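Local coordinates for MaoC family protein (Mycobacterium tuberculosis H37Rv, PDB 3KHP), which probably catalyses the reversible dehydration of (3R)-3-hydroxyacyl thioesters to trans-2-enoyl thioesters, as a MaoC-family dehydratase of the double-hotdog type, at residues T45-I50 against A199-L204; Q71-T76 against A110-A115; E180-H185 against R282-T287. One frame throughout, in Å; residues are numbered along the deposited sequence.

Interaction 1: residues T45-I50 against A199-L204; sequences TLLYAI and ALIYRL
Leu47 is the apolar centre of this buried helix-to-helix contact, its two methyls divided between two partners. CG lies anti to the backbone N (chi1 -175°), which sends the isobutyl group out toward segment 199-204. There CD1 meets CG2 of Ile201 at 3.8 Å, while CD2 rests 3.9 Å from CB of Leu204. Ile50 adds a looser touch, its CG2 4.5 Å from the same CG2 of Ile201. The second subunit closes this side: its Ile50 packs on Ile201, and its Arg43 packs on Leu47 and donates NE to the carbonyl of Leu204.

The aromatic part is a pair of tyrosines running side by side in the same direction, both with CG anti to the backbone N (chi1 171° for Tyr48, -179° for Tyr202). CE1 of Tyr48 approaches the edge of the Tyr202 ring, near its plane, 3.9 Å from its CE1. Ile80 touches both.

Two waters supply the polar links. One lies in the plane of the Tyr48 ring, 2.7 Å from Tyr48 OH and 2.8 Å from Tyr202 OH; Tyr48 OH is also bonded to Thr76 OG1. The other donates to Leu47 O (2.9 Å) and Ile201 O (2.8 Å), although acceptors around it outnumber its protons, so these bonds are probably shared.

The contact joins the N-terminal hydratase 2 domain to the MaoC-like domain of a double-hotdog enzyme, at the point where segment 199-204 enters the signature hydratase 2 motif.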
loop_
_atom_site.group_PDB
_atom_site.type_symbol
_atom_site.label_atom_id
_atom_site.label_comp_id
_atom_site.label_asym_id
_atom_site.label_seq_id
_atom_site.Cartn_x
_atom_site.Cartn_y
_atom_site.Cartn_z
ATOM N N THR A 45 -2.043 -6.703 6.475
ATOM C CA THR A 45 -3.466 -6.442 6.741
ATOM C C THR A 45 -3.643 -4.943 6.915
ATOM O O THR A 45 -4.641 -4.387 6.512
ATOM C CB THR A 45 -3.999 -7.234 7.940
ATOM O OG1 THR A 45 -3.012 -7.273 8.975
ATOM C CG2 THR A 45 -4.368 -8.692 7.550
ATOM N N LEU A 46 -2.624 -4.290 7.472
ATOM C CA LEU A 46 -2.580 -2.847 7.524
ATOM C C LEU A 46 -2.544 -2.272 6.099
ATOM O O LEU A 46 -3.340 -1.396 5.758
ATOM C CB LEU A 46 -1.340 -2.376 8.311
ATOM C CG LEU A 46 -1.353 -2.671 9.826
ATOM C CD1 LEU A 46 0.021 -2.509 10.411
ATOM C CD2 LEU A 46 -2.420 -1.850 10.580
ATOM N N LEU A 47 -1.621 -2.776 5.277
ATOM C CA LEU A 47 -1.489 -2.288 3.904
ATOM C C LEU A 47 -2.772 -2.452 3.100
ATOM O O LEU A 47 -3.100 -1.595 2.256
ATOM C CB LEU A 47 -0.335 -3.015 3.191
ATOM C CG LEU A 47 -0.017 -2.526 1.783
ATOM C CD1 LEU A 47 0.102 -1.021 1.717
ATOM C CD2 LEU A 47 1.275 -3.186 1.246
ATOM N N TYR A 48 -3.480 -3.553 3.355
ATOM C CA TYR A 48 -4.743 -3.855 2.658
ATOM C C TYR A 48 -5.760 -2.818 3.089
ATOM O O TYR A 48 -6.447 -2.244 2.250
ATOM C CB TYR A 48 -5.245 -5.276 2.992
ATOM C CG TYR A 48 -6.645 -5.547 2.471
ATOM C CD1 TYR A 48 -6.851 -5.970 1.164
ATOM C CD2 TYR A 48 -7.749 -5.384 3.267
ATOM C CE1 TYR A 48 -8.124 -6.145 0.652
ATOM C CE2 TYR A 48 -9.033 -5.591 2.759
ATOM C CZ TYR A 48 -9.202 -5.999 1.463
ATOM O OH TYR A 48 -10.446 -6.232 0.964
ATOM N N ALA A 49 -5.899 -2.620 4.398
ATOM C CA ALA A 49 -6.817 -1.605 4.917
ATOM C C ALA A 49 -6.600 -0.240 4.226
ATOM O O ALA A 49 -7.540 0.373 3.783
ATOM C CB ALA A 49 -6.663 -1.446 6.453
ATOM N N ILE A 50 -5.366 0.249 4.172
ATOM C CA ILE A 50 -5.101 1.547 3.524
ATOM C C ILE A 50 -5.442 1.412 2.050
ATOM O O ILE A 50 -6.006 2.302 1.485
ATOM C CB ILE A 50 -3.646 1.980 3.702
ATOM C CG1 ILE A 50 -3.370 2.332 5.171
ATOM C CG2 ILE A 50 -3.306 3.167 2.814
ATOM C CD1 ILE A 50 -1.838 2.231 5.550
ATOM N N ALA A 199 -5.204 2.958 -6.543
ATOM C CA ALA A 199 -4.864 1.688 -7.123
ATOM C C ALA A 199 -3.381 1.348 -6.929
ATOM O O ALA A 199 -3.015 0.176 -6.798
ATOM C CB ALA A 199 -5.272 1.651 -8.598
ATOM N N LEU A 200 -2.534 2.384 -6.905
ATOM C CA LEU A 200 -1.109 2.203 -6.665
ATOM C C LEU A 200 -0.793 1.636 -5.314
ATOM O O LEU A 200 0.216 0.936 -5.185
ATOM C CB LEU A 200 -0.303 3.502 -6.869
ATOM C CG LEU A 200 -0.359 4.234 -8.218
ATOM C CD1 LEU A 200 0.455 5.477 -8.223
ATOM C CD2 LEU A 200 -0.001 3.370 -9.380
ATOM N N ILE A 201 -1.612 1.899 -4.288
ATOM C CA ILE A 201 -1.381 1.225 -3.007
ATOM C C ILE A 201 -2.145 -0.100 -2.995
ATOM O O ILE A 201 -1.678 -1.102 -2.445
ATOM C CB ILE A 201 -1.840 1.975 -1.787
ATOM C CG1 ILE A 201 -2.165 3.448 -2.063
ATOM C CG2 ILE A 201 -0.810 1.796 -0.669
ATOM C CD1 ILE A 201 -1.116 4.409 -3.029
ATOM N N TYR A 202 -3.356 -0.086 -3.524
ATOM C CA TYR A 202 -4.170 -1.302 -3.475
ATOM C C TYR A 202 -3.492 -2.510 -4.182
ATOM O O TYR A 202 -3.595 -3.665 -3.706
ATOM C CB TYR A 202 -5.604 -1.096 -4.015
ATOM C CG TYR A 202 -6.339 -2.391 -3.891
ATOM C CD1 TYR A 202 -6.877 -2.790 -2.667
ATOM C CD2 TYR A 202 -6.394 -3.280 -4.944
ATOM C CE1 TYR A 202 -7.495 -3.983 -2.529
ATOM C CE2 TYR A 202 -7.007 -4.494 -4.809
ATOM C CZ TYR A 202 -7.546 -4.845 -3.591
ATOM O OH TYR A 202 -8.138 -6.067 -3.413
ATOM N N ARG A 203 -2.730 -2.225 -5.236
ATOM C CA ARG A 203 -2.026 -3.253 -6.021
ATOM C C ARG A 203 -0.902 -3.920 -5.247
ATOM O O ARG A 203 -0.381 -4.982 -5.670
ATOM C CB ARG A 203 -1.515 -2.659 -7.377
ATOM C CG ARG A 203 -0.420 -1.616 -7.311
ATOM C CD ARG A 203 -0.256 -0.824 -8.623
ATOM N NE ARG A 203 0.153 -1.696 -9.716
ATOM C CZ ARG A 203 1.385 -2.193 -9.876
ATOM N NH1 ARG A 203 2.347 -1.903 -9.030
ATOM N NH2 ARG A 203 1.641 -3.028 -10.886
ATOM N N LEU A 204 -0.509 -3.320 -4.120
ATOM C CA LEU A 204 0.529 -3.905 -3.314
ATOM C C LEU A 204 -0.071 -4.889 -2.329
ATOM O O LEU A 204 0.632 -5.454 -1.521
ATOM C CB LEU A 204 1.354 -2.837 -2.617
ATOM C CG LEU A 204 2.023 -1.838 -3.565
ATOM C CD1 LEU A 204 2.923 -0.856 -2.779
ATOM C CD2 LEU A 204 2.837 -2.558 -4.661
HETATM O O HOH W 1 -3.087 -2.555 -0.490
HETATM O O HOH W 2 -10.400 -6.332 -1.722
#

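Interaction 2: residues Q71-T76 against A110-A115; sequences QQVLPT and APLPAA
Leu112 and Val73 face each other as the apolar core, their side chains crossing at about a right angle. At Leu112 the backbone N is tied to Val73 O through a water 2.9 Å from each. Its CB touches CG1 of Val73 at 3.9 Å, and CD1 runs on to the carbonyl oxygens of Leu74 and Pro75. Leu112 O lies 3.3 Å from CG2 of Val73; a second water accepts from Val73 N and donates weakly to this oxygen. With chi1 at 178°, Val73 keeps CG1 trans to its own N and CG2 on the amino side, which sets CG1 against the Leu112 side chain while CG2 lies along the backbone from Leu112 O to Ala114.

Next, the carbonyl carbon of Pro113 lies 3.7 Å from the same CG2, which then reaches CA of Ala114 at 3.6 Å. The methyl of Ala114 sits over the face of the extended Gln71 amide, 3.2 Å from OE1. Thr45 of helix 42-51 fastens both strips, bonding Ala114 O and, weakly, Gln71 NE2.

Chemically, the N-H and C=O of Val73 and of Leu112 are linked through water, firmly by one and weakly by the other, which implies that direct contact is van der Waals packing and that solvent bridges the backbones.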
loop_
_atom_site.group_PDB
_atom_site.type_symbol
_atom_site.label_atom_id
_atom_site.label_comp_id
_atom_site.label_asym_id
_atom_site.label_seq_id
_atom_site.Cartn_x
_atom_site.Cartn_y
_atom_site.Cartn_z
ATOM N N GLN A 71 -5.758 -4.161 16.747
ATOM C CA GLN A 71 -5.986 -4.219 15.308
ATOM C C GLN A 71 -7.136 -5.167 14.996
ATOM O O GLN A 71 -7.199 -6.276 15.532
ATOM C CB GLN A 71 -4.730 -4.681 14.558
ATOM C CG GLN A 71 -4.843 -4.416 13.058
ATOM C CD GLN A 71 -3.713 -4.993 12.323
ATOM O OE1 GLN A 71 -2.648 -5.219 12.900
ATOM N NE2 GLN A 71 -3.901 -5.237 11.029
ATOM N N GLN A 72 -8.056 -4.700 14.168
ATOM C CA GLN A 72 -9.025 -5.533 13.477
ATOM C C GLN A 72 -8.662 -5.654 11.962
ATOM O O GLN A 72 -8.041 -4.757 11.387
ATOM C CB GLN A 72 -10.411 -4.901 13.581
ATOM C CG GLN A 72 -10.930 -4.773 14.987
ATOM C CD GLN A 72 -12.356 -4.296 15.029
ATOM O OE1 GLN A 72 -13.241 -4.941 14.485
ATOM N NE2 GLN A 72 -12.591 -3.161 15.688
ATOM N N VAL A 73 -9.085 -6.755 11.336
ATOM C CA VAL A 73 -8.815 -7.051 9.928
ATOM C C VAL A 73 -10.109 -6.969 9.160
ATOM O O VAL A 73 -11.118 -7.519 9.568
ATOM C CB VAL A 73 -8.197 -8.445 9.779
ATOM C CG1 VAL A 73 -7.972 -8.777 8.289
ATOM C CG2 VAL A 73 -6.892 -8.486 10.521
ATOM N N LEU A 74 -10.125 -6.256 8.051
ATOM C CA LEU A 74 -11.383 -6.200 7.312
ATOM C C LEU A 74 -11.759 -7.586 6.775
ATOM O O LEU A 74 -10.888 -8.393 6.398
ATOM C CB LEU A 74 -11.324 -5.180 6.201
ATOM C CG LEU A 74 -11.158 -3.746 6.679
ATOM C CD1 LEU A 74 -10.668 -2.870 5.554
ATOM C CD2 LEU A 74 -12.415 -3.255 7.285
ATOM N N PRO A 75 -13.053 -7.917 6.803
ATOM C CA PRO A 75 -13.404 -9.297 6.417
ATOM C C PRO A 75 -13.220 -9.510 4.920
ATOM O O PRO A 75 -12.948 -10.633 4.498
ATOM C CB PRO A 75 -14.869 -9.449 6.853
ATOM C CG PRO A 75 -15.386 -8.064 6.977
ATOM C CD PRO A 75 -14.188 -7.215 7.415
ATOM N N THR A 76 -13.296 -8.443 4.137
ATOM C CA THR A 76 -13.005 -8.562 2.716
ATOM C C THR A 76 -11.561 -8.931 2.447
ATOM O O THR A 76 -11.221 -9.270 1.302
ATOM C CB THR A 76 -13.296 -7.309 1.927
ATOM O OG1 THR A 76 -12.450 -6.256 2.375
ATOM C CG2 THR A 76 -14.760 -6.943 2.003
ATOM N N ALA A 110 -14.705 -17.038 11.568
ATOM C CA ALA A 110 -13.968 -16.471 12.679
ATOM C C ALA A 110 -13.356 -15.139 12.224
ATOM O O ALA A 110 -13.301 -14.839 11.035
ATOM C CB ALA A 110 -12.870 -17.443 13.148
ATOM N N PRO A 111 -12.911 -14.324 13.167
ATOM C CA PRO A 111 -12.170 -13.132 12.747
ATOM C C PRO A 111 -10.865 -13.521 12.071
ATOM O O PRO A 111 -10.284 -14.535 12.415
ATOM C CB PRO A 111 -11.875 -12.402 14.066
ATOM C CG PRO A 111 -12.790 -13.059 15.129
ATOM C CD PRO A 111 -13.048 -14.448 14.635
ATOM N N LEU A 112 -10.394 -12.711 11.136
ATOM C CA LEU A 112 -9.118 -12.992 10.523
ATOM C C LEU A 112 -8.148 -12.307 11.448
ATOM O O LEU A 112 -8.395 -11.166 11.832
ATOM C CB LEU A 112 -9.037 -12.453 9.090
ATOM C CG LEU A 112 -9.958 -13.062 8.022
ATOM C CD1 LEU A 112 -10.075 -12.154 6.808
ATOM C CD2 LEU A 112 -9.379 -14.418 7.604
ATOM N N PRO A 113 -7.070 -13.001 11.853
ATOM C CA PRO A 113 -6.085 -12.346 12.702
ATOM C C PRO A 113 -5.155 -11.430 11.900
ATOM O O PRO A 113 -4.919 -11.656 10.670
ATOM C CB PRO A 113 -5.292 -13.532 13.270
ATOM C CG PRO A 113 -5.313 -14.549 12.124
ATOM C CD PRO A 113 -6.653 -14.364 11.472
ATOM N N ALA A 114 -4.630 -10.418 12.578
ATOM C CA ALA A 114 -3.765 -9.423 11.956
ATOM C C ALA A 114 -2.605 -10.064 11.231
ATOM O O ALA A 114 -2.160 -9.551 10.209
ATOM C CB ALA A 114 -3.231 -8.383 13.025
ATOM N N ALA A 115 -2.082 -11.125 11.829
ATOM C CA ALA A 115 -1.018 -11.960 11.290
ATOM C C ALA A 115 -1.476 -13.410 11.416
ATOM O O ALA A 115 -2.033 -13.786 12.452
ATOM C CB ALA A 115 0.269 -11.794 12.078
HETATM O O HOH W 3 -10.783 -8.953 13.014
HETATM O O HOH W 4 -11.720 -10.180 10.605
#

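Interaction 3: residues E180-H185 against R282-T287; sequences EFPDRH and RAVFRT
A cation-pi sandwich on one face of strand 282-289 holds the Phe181 ring between Arg286 and Val284. The guanidinium lies nearly flat on the ring, planes 27° apart, with Arg286 CZ 4.3 Å from the ring centroid and 11° off its normal. NH1 is the atom over the ring centre, 3.6 Å above the plane. A bend in the arginine chain (chi3 -101°) folds the guanidinium back across the phenyl group. On the opposite face, CB of Val284 makes a CH-pi contact, 4.2 Å from the ring centroid, and its CG2 reaches Phe181 CD1 at 3.6 Å.

In the hotdog fold the sheet wraps a central helix. Here the side chain of Phe285 points away from Phe181 and packs on Ala238 and Leu242 of helix 231-245, so Phe181 belongs to the sheet's other face. The rim of its ring still reaches the strand backbone, with CZ 3.3 Å from Phe285 O.

Pro182 and Val284 meet tip to tip, CD to CG2, at 3.9 Å. Trp276 of the neighbouring strand 271-279 makes an edge-to-face pair with Phe181, and its NE1 is hydrogen-bonded to Arg184 O. Asp302 forms a long, weak ion pair with NH1 of Arg286.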
loop_
_atom_site.group_PDB
_atom_site.type_symbol
_atom_site.label_atom_id
_atom_site.label_comp_id
_atom_site.label_asym_id
_atom_site.label_seq_id
_atom_site.Cartn_x
_atom_site.Cartn_y
_atom_site.Cartn_z
ATOM N N GLU A 180 -33.840 -9.354 -3.296
ATOM C CA GLU A 180 -35.002 -8.467 -3.301
ATOM C C GLU A 180 -34.581 -7.144 -2.649
ATOM O O GLU A 180 -34.061 -7.129 -1.524
ATOM C CB GLU A 180 -36.154 -9.123 -2.497
ATOM C CG GLU A 180 -37.571 -8.481 -2.610
ATOM C CD GLU A 180 -38.474 -8.695 -1.351
ATOM O OE1 GLU A 180 -39.454 -7.929 -1.175
ATOM O OE2 GLU A 180 -38.220 -9.614 -0.533
ATOM N N PHE A 181 -34.784 -6.055 -3.378
ATOM C CA PHE A 181 -34.549 -4.725 -2.866
ATOM C C PHE A 181 -35.888 -4.119 -2.541
ATOM O O PHE A 181 -36.694 -3.923 -3.439
ATOM C CB PHE A 181 -33.813 -3.851 -3.887
ATOM C CG PHE A 181 -32.336 -4.102 -3.912
ATOM C CD1 PHE A 181 -31.480 -3.389 -3.078
ATOM C CD2 PHE A 181 -31.800 -5.093 -4.725
ATOM C CE1 PHE A 181 -30.118 -3.637 -3.088
ATOM C CE2 PHE A 181 -30.445 -5.333 -4.726
ATOM C CZ PHE A 181 -29.605 -4.608 -3.898
ATOM N N PRO A 182 -36.125 -3.818 -1.255
ATOM C CA PRO A 182 -37.370 -3.201 -0.825
ATOM C C PRO A 182 -37.685 -1.969 -1.626
ATOM O O PRO A 182 -36.768 -1.248 -2.035
ATOM C CB PRO A 182 -37.089 -2.812 0.624
ATOM C CG PRO A 182 -36.047 -3.766 1.076
ATOM C CD PRO A 182 -35.206 -4.044 -0.127
ATOM N N ASP A 183 -38.977 -1.733 -1.848
ATOM C CA ASP A 183 -39.417 -0.549 -2.564
ATOM C C ASP A 183 -39.615 0.581 -1.562
ATOM O O ASP A 183 -40.754 0.885 -1.137
ATOM C CB ASP A 183 -40.698 -0.810 -3.357
ATOM C CG ASP A 183 -41.181 0.421 -4.106
ATOM O OD1 ASP A 183 -40.353 1.256 -4.530
ATOM O OD2 ASP A 183 -42.414 0.560 -4.267
ATOM N N ARG A 184 -38.487 1.186 -1.186
ATOM C CA ARG A 184 -38.432 2.375 -0.328
ATOM C C ARG A 184 -37.042 2.987 -0.407
ATOM O O ARG A 184 -36.155 2.468 -1.098
ATOM C CB ARG A 184 -38.772 2.038 1.128
ATOM C CG ARG A 184 -37.800 1.097 1.794
ATOM C CD ARG A 184 -38.413 0.514 3.053
ATOM N NE ARG A 184 -37.682 -0.661 3.526
ATOM C CZ ARG A 184 -36.533 -0.598 4.187
ATOM N NH1 ARG A 184 -35.913 -1.702 4.589
ATOM N NH2 ARG A 184 -35.991 0.579 4.434
ATOM N N HIS A 185 -36.861 4.098 0.296
ATOM C CA HIS A 185 -35.565 4.751 0.346
ATOM C C HIS A 185 -34.615 3.878 1.158
ATOM O O HIS A 185 -35.038 3.195 2.079
ATOM C CB HIS A 185 -35.658 6.139 0.988
ATOM C CG HIS A 185 -36.311 7.165 0.122
ATOM N ND1 HIS A 185 -36.860 8.326 0.631
ATOM C CD2 HIS A 185 -36.516 7.209 -1.219
ATOM C CE1 HIS A 185 -37.356 9.044 -0.361
ATOM N NE2 HIS A 185 -37.161 8.388 -1.494
ATOM N N ARG A 282 -29.598 -9.302 8.383
ATOM C CA ARG A 282 -29.523 -9.375 6.939
ATOM C C ARG A 282 -29.757 -8.028 6.341
ATOM O O ARG A 282 -30.591 -7.264 6.818
ATOM C CB ARG A 282 -30.598 -10.288 6.341
ATOM C CG ARG A 282 -30.606 -11.717 6.816
ATOM C CD ARG A 282 -29.892 -12.616 5.856
ATOM N NE ARG A 282 -30.009 -14.041 6.222
ATOM C CZ ARG A 282 -29.394 -14.614 7.260
ATOM N NH1 ARG A 282 -28.613 -13.911 8.077
ATOM N NH2 ARG A 282 -29.563 -15.909 7.486
ATOM N N ALA A 283 -29.068 -7.753 5.247
ATOM C CA ALA A 283 -29.321 -6.526 4.536
ATOM C C ALA A 283 -28.974 -6.716 3.076
ATOM O O ALA A 283 -28.313 -7.690 2.724
ATOM C CB ALA A 283 -28.493 -5.393 5.139
ATOM N N VAL A 284 -29.402 -5.761 2.251
ATOM C CA VAL A 284 -29.029 -5.720 0.864
ATOM C C VAL A 284 -28.447 -4.362 0.567
ATOM O O VAL A 284 -28.696 -3.417 1.311
ATOM C CB VAL A 284 -30.228 -6.044 -0.087
ATOM C CG1 VAL A 284 -30.674 -7.479 0.114
ATOM C CG2 VAL A 284 -31.400 -5.066 0.111
ATOM N N PHE A 285 -27.672 -4.258 -0.508
ATOM C CA PHE A 285 -27.040 -2.990 -0.850
ATOM C C PHE A 285 -26.640 -2.822 -2.303
ATOM O O PHE A 285 -26.562 -3.769 -3.066
ATOM C CB PHE A 285 -25.798 -2.752 0.040
ATOM C CG PHE A 285 -24.607 -3.600 -0.336
ATOM C CD1 PHE A 285 -23.627 -3.101 -1.191
ATOM C CD2 PHE A 285 -24.482 -4.900 0.126
ATOM C CE1 PHE A 285 -22.521 -3.876 -1.545
ATOM C CE2 PHE A 285 -23.397 -5.677 -0.227
ATOM C CZ PHE A 285 -22.410 -5.172 -1.066
ATOM N N ARG A 286 -26.375 -1.577 -2.662
ATOM C CA ARG A 286 -25.654 -1.256 -3.872
ATOM C C ARG A 286 -24.588 -0.252 -3.545
ATOM O O ARG A 286 -24.706 0.491 -2.574
ATOM C CB ARG A 286 -26.557 -0.626 -4.914
ATOM C CG ARG A 286 -27.615 -1.524 -5.429
ATOM C CD ARG A 286 -28.287 -0.934 -6.692
ATOM N NE ARG A 286 -29.557 -0.322 -6.363
ATOM C CZ ARG A 286 -30.748 -0.918 -6.440
ATOM N NH1 ARG A 286 -30.885 -2.171 -6.863
ATOM N NH2 ARG A 286 -31.821 -0.236 -6.086
ATOM N N THR A 287 -23.572 -0.209 -4.402
ATOM C CA THR A 287 -22.621 0.893 -4.409
ATOM C C THR A 287 -22.705 1.615 -5.746
ATOM O O THR A 287 -22.802 0.968 -6.761
ATOM C CB THR A 287 -21.243 0.366 -4.121
ATOM O OG1 THR A 287 -21.303 -0.359 -2.882
ATOM C CG2 THR A 287 -20.247 1.494 -4.012
#

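In the fold
Along the chain, interaction 2 is nested within the loop closed by interaction 1 and closes before interaction 3 opens, whereas interactions 1 and 3 alternate their segments. Interactions 1 and 2 have centres 15 Å apart and touch directly: helix 42-51 contacts both segments of interaction 2, so one helix serves both. Interaction 3 stands apart, its centre 29 Å from that of interaction 1 and 26 Å from that of interaction 2, with nearest atoms about 12 and 8 Å away. Interaction 2 stays within the N-terminal hydratase 2 domain and interaction 3 within the MaoC-like one; interaction 1 bridges them, consistent with two hotdog halves joined through a continuous antiparallel sheet.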